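Long-range contact in nitrogenase molybdenum-iron protein alpha chain (Clostridium pasteurianum, PDB 5VQ3), which carries the molybdenum-iron cofactor of nitrogenase and, with the beta chain, reduces dinitrogen to ammonia: residues L259-R264 with C284-V289. Residues are numbered along the deposited sequence; the frame is centred on the assembly and turned at random.
Sequences LVQCHR and CNFIGV. With ICS (iron-sulfur-molybdenum cluster with interstitial carbon), chain F.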
ATOM      1  N   LEU A 259      45.647  -4.128  -9.929  1.00 22.50           N
ATOM      2  CA  LEU A 259      44.795  -4.022 -11.080  1.00 21.13           C
ATOM      3  C   LEU A 259      44.119  -2.668 -10.968  1.00 26.53           C
ATOM      4  O   LEU A 259      43.597  -2.352  -9.936  1.00 30.11           O
ATOM      5  CB  LEU A 259      43.734  -5.096 -11.063  1.00 24.69           C
ATOM      6  CG  LEU A 259      44.181  -6.556 -10.983  1.00 32.91           C
ATOM      7  CD1 LEU A 259      42.939  -7.444 -11.080  1.00 33.79           C
ATOM      8  CD2 LEU A 259      45.161  -6.860 -12.080  1.00 37.31           C
ATOM      9  N   VAL A 260      44.097  -1.904 -12.039  1.00 24.99           N
ATOM     10  CA  VAL A 260      43.561  -0.559 -12.010  1.00 22.71           C
ATOM     11  C   VAL A 260      42.309  -0.547 -12.863  1.00 24.83           C
ATOM     12  O   VAL A 260      42.362  -0.547 -14.102  1.00 24.93           O
ATOM     13  CB  VAL A 260      44.597   0.477 -12.507  1.00 22.26           C
ATOM     14  CG1 VAL A 260      43.964   1.844 -12.643  1.00 26.07           C
ATOM     15  CG2 VAL A 260      45.775   0.509 -11.584  1.00 22.96           C
ATOM     16  N   GLN A 261      41.149  -0.583 -12.191  1.00 22.13           N
ATOM     17  CA  GLN A 261      39.886  -0.530 -12.883  1.00 21.14           C
ATOM     18  C   GLN A 261      39.603   0.921 -13.325  1.00 24.16           C
ATOM     19  O   GLN A 261      39.550   1.202 -14.527  1.00 29.32           O
ATOM     20  CB  GLN A 261      38.759  -1.103 -11.982  1.00 23.93           C
ATOM     21  CG  GLN A 261      37.370  -1.002 -12.583  1.00 25.50           C
ATOM     22  CD  GLN A 261      37.117  -1.828 -13.823  1.00 29.61           C
ATOM     23  OE1 GLN A 261      37.453  -3.008 -13.884  1.00 29.23           O
ATOM     24  NE2 GLN A 261      36.508  -1.210 -14.817  1.00 34.15           N
ATOM     25  N   CYS A 262      39.394   1.824 -12.374  1.00 20.92           N
ATOM     26  CA  CYS A 262      39.197   3.246 -12.727  1.00 22.19           C
ATOM     27  C   CYS A 262      40.520   3.976 -12.719  1.00 19.50           C
ATOM     28  O   CYS A 262      41.058   4.314 -11.652  1.00 21.83           O
ATOM     29  CB  CYS A 262      38.261   3.958 -11.746  1.00 19.96           C
ATOM     30  SG  CYS A 262      38.133   5.693 -12.223  1.00 20.50           S
ATOM     31  N   HIS A 263      41.068   4.198 -13.908  1.00 22.16           N
ATOM     32  CA  HIS A 263      42.318   4.937 -14.009  1.00 26.85           C
ATOM     33  C   HIS A 263      42.252   6.387 -13.489  1.00 21.92           C
ATOM     34  O   HIS A 263      43.108   6.797 -12.768  1.00 20.66           O
ATOM     35  CB  HIS A 263      42.845   4.933 -15.420  1.00 26.70           C
ATOM     36  CG  HIS A 263      44.133   5.685 -15.564  1.00 28.28           C
ATOM     37  ND1 HIS A 263      44.176   6.990 -16.001  1.00 32.07           N
ATOM     38  CD2 HIS A 263      45.407   5.336 -15.282  1.00 32.64           C
ATOM     39  CE1 HIS A 263      45.431   7.403 -16.015  1.00 32.04           C
ATOM     40  NE2 HIS A 263      46.195   6.423 -15.570  1.00 36.44           N
ATOM     41  N   ARG A 264      41.181   7.106 -13.814  1.00 22.03           N
ATOM     42  CA  ARG A 264      41.031   8.469 -13.401  1.00 23.66           C
ATOM     43  C   ARG A 264      41.174   8.649 -11.892  1.00 23.45           C
ATOM     44  O   ARG A 264      41.925   9.493 -11.411  1.00 24.14           O
ATOM     45  CB  ARG A 264      39.691   9.009 -13.915  1.00 23.14           C
ATOM     46  CG  ARG A 264      39.418  10.490 -13.683  1.00 27.40           C
ATOM     47  CD  ARG A 264      40.427  11.441 -14.370  1.00 25.33           C
ATOM     48  NE  ARG A 264      41.630  11.706 -13.565  1.00 37.47           N
ATOM     49  CZ  ARG A 264      42.902  11.527 -13.980  1.00 33.66           C
ATOM     50  NH1 ARG A 264      43.186  11.100 -15.220  1.00 32.61           N
ATOM     51  NH2 ARG A 264      43.892  11.798 -13.141  1.00 34.33           N
ATOM     52  N   CYS A 284      42.815  -2.855 -15.651  1.00 26.25           N
ATOM     53  CA  CYS A 284      41.793  -3.869 -15.349  1.00 28.95           C
ATOM     54  C   CYS A 284      40.546  -3.412 -16.095  1.00 31.60           C
ATOM     55  O   CYS A 284      40.097  -2.284 -15.892  1.00 31.58           O
ATOM     56  CB  CYS A 284      41.462  -3.803 -13.837  1.00 22.79           C
ATOM     57  SG  CYS A 284      40.129  -4.823 -13.323  1.00 41.35           S
ATOM     58  N   ASN A 285      39.959  -4.251 -16.922  1.00 23.83           N
ATOM     59  CA  ASN A 285      38.740  -3.870 -17.621  1.00 28.47           C
ATOM     60  C   ASN A 285      37.650  -4.933 -17.341  1.00 27.62           C
ATOM     61  O   ASN A 285      37.408  -5.774 -18.184  1.00 30.34           O
ATOM     62  CB  ASN A 285      39.043  -3.721 -19.136  1.00 30.79           C
ATOM     63  CG  ASN A 285      40.150  -2.664 -19.453  1.00 43.47           C
ATOM     64  OD1 ASN A 285      41.270  -2.979 -19.941  1.00 38.56           O
ATOM     65  ND2 ASN A 285      39.822  -1.402 -19.216  1.00 32.62           N
ATOM     66  N   PHE A 286      36.994  -4.899 -16.170  1.00 23.07           N
ATOM     67  CA  PHE A 286      36.124  -6.008 -15.719  1.00 24.91           C
ATOM     68  C   PHE A 286      34.651  -5.906 -16.164  1.00 28.53           C
ATOM     69  O   PHE A 286      33.776  -6.559 -15.580  1.00 31.39           O
ATOM     70  CB  PHE A 286      36.127  -6.169 -14.206  1.00 34.16           C
ATOM     71  CG  PHE A 286      37.121  -7.170 -13.683  1.00 38.66           C
ATOM     72  CD1 PHE A 286      37.057  -8.497 -14.048  1.00 50.46           C
ATOM     73  CD2 PHE A 286      38.097  -6.767 -12.767  1.00 56.97           C
ATOM     74  CE1 PHE A 286      37.964  -9.412 -13.556  1.00 53.83           C
ATOM     75  CE2 PHE A 286      39.014  -7.673 -12.265  1.00 55.65           C
ATOM     76  CZ  PHE A 286      38.945  -9.003 -12.667  1.00 62.00           C
ATOM     77  N   ILE A 287      34.394  -5.124 -17.198  1.00 22.92           N
ATOM     78  CA  ILE A 287      33.059  -4.925 -17.763  1.00 20.17           C
ATOM     79  C   ILE A 287      33.052  -5.464 -19.179  1.00 22.87           C
ATOM     80  O   ILE A 287      33.866  -5.041 -20.013  1.00 26.52           O
ATOM     81  CB  ILE A 287      32.689  -3.436 -17.738  1.00 25.59           C
ATOM     82  CG1 ILE A 287      32.592  -2.968 -16.271  1.00 30.62           C
ATOM     83  CG2 ILE A 287      31.377  -3.224 -18.474  1.00 29.14           C
ATOM     84  CD1 ILE A 287      32.765  -1.480 -16.047  1.00 40.90           C
ATOM     85  N   GLY A 288      32.166  -6.426 -19.450  1.00 22.09           N
ATOM     86  CA  GLY A 288      32.065  -7.020 -20.787  1.00 21.58           C
ATOM     87  C   GLY A 288      32.932  -8.277 -20.886  1.00 25.86           C
ATOM     88  O   GLY A 288      34.016  -8.376 -20.290  1.00 26.14           O
ATOM     89  N   VAL A 289      32.474  -9.248 -21.654  1.00 26.87           N
ATOM     90  CA  VAL A 289      33.275 -10.499 -21.795  1.00 27.24           C
ATOM     91  C   VAL A 289      34.701 -10.252 -22.287  1.00 24.77           C
ATOM     92  O   VAL A 289      35.668 -10.737 -21.669  1.00 27.21           O
ATOM     93  CB  VAL A 289      32.565 -11.536 -22.686  1.00 27.09           C
ATOM     94  CG1 VAL A 289      33.433 -12.794 -22.813  1.00 29.54           C
ATOM     95  CG2 VAL A 289      31.218 -11.870 -22.110  1.00 30.27           C
TER
HETATM   96 FE1  ICS F 602      35.995   6.320 -11.691  1.00 21.07          FE
HETATM   97 MO1  ICS F 602      29.370   8.400 -10.888  1.00 18.47          MO
HETATM   98 FE2  ICS F 602      34.406   8.295 -10.827  1.00 19.28          FE
HETATM   99 FE3  ICS F 602      33.655   5.760 -10.466  1.00 20.16          FE
HETATM  100 FE4  ICS F 602      33.710   6.823 -12.924  1.00 20.25          FE
HETATM  101 FE5  ICS F 602      31.269   7.616 -12.603  1.00 18.49          FE
HETATM  102 FE6  ICS F 602      31.958   9.051 -10.528  1.00 18.85          FE
HETATM  103 FE7  ICS F 602      31.206   6.583 -10.216  1.00 19.45          FE
HETATM  104  CX  ICS F 602      32.708   7.329 -11.323  1.00 19.57           C
HETATM  105  S1A ICS F 602      35.502   8.237 -12.811  1.00 21.51           S
HETATM  106  S1B ICS F 602      30.745   9.780 -12.226  1.00 19.59           S
HETATM  107  S2A ICS F 602      35.479   6.828  -9.540  1.00 20.74           S
HETATM  108  S2B ICS F 602      33.702  10.217  -9.927  1.00 19.74           S
HETATM  109  S3A ICS F 602      32.233   7.035 -14.525  1.00 19.74           S
HETATM  110  S3B ICS F 602      30.669   8.306  -8.904  1.00 19.49           S
HETATM  111  S4A ICS F 602      34.437   4.744 -12.323  1.00 21.12           S
HETATM  112  S4B ICS F 602      29.670   6.253 -11.796  1.00 18.83           S
HETATM  113  S5A ICS F 602      32.056   4.799  -9.238  1.00 21.68           S
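Leu259 lays its CB against CB of Cys284 (3.8 Å), while its CD1 reaches Phe286 CE2 at 4.1 Å, approaching the ring at a slant; Met225 and Leu229 of helix 221-232 also touch the side chain of Phe286. At Val260 the contact passes to the backbone: Cys284 N donates to Val260 O (2.8 Å), arriving from above the carbonyl plane, 55° out of it. This bond carries the pairing of parallel neighbours 257-260 and 281-283 just past the edge strand's end, in a four-stranded parallel sheet where helix 263-277 makes the beta-alpha-beta crossover. Gln261 then bridges the diverging chains with its side chain. CG stands anti to the backbone N (chi1 176°) and the chain bends at chi2 (66°), bringing Gln261 OE1 to 3.0 Å from Phe286 N; the N-H meets an in-plane lone pair of the amide oxygen. The same oxygen lies at the edge of the Phe286 ring, and Gln261 NE2 rests 3.9 Å from Ile287 CD1. One residue on, Cys262 turns away from 284-289 and binds iron FE1 of the iron-molybdenum cofactor through Cys262 SG (2.3 Å); from the N-cap position of helix 263-277, the same side chain caps a backbone N of that helix.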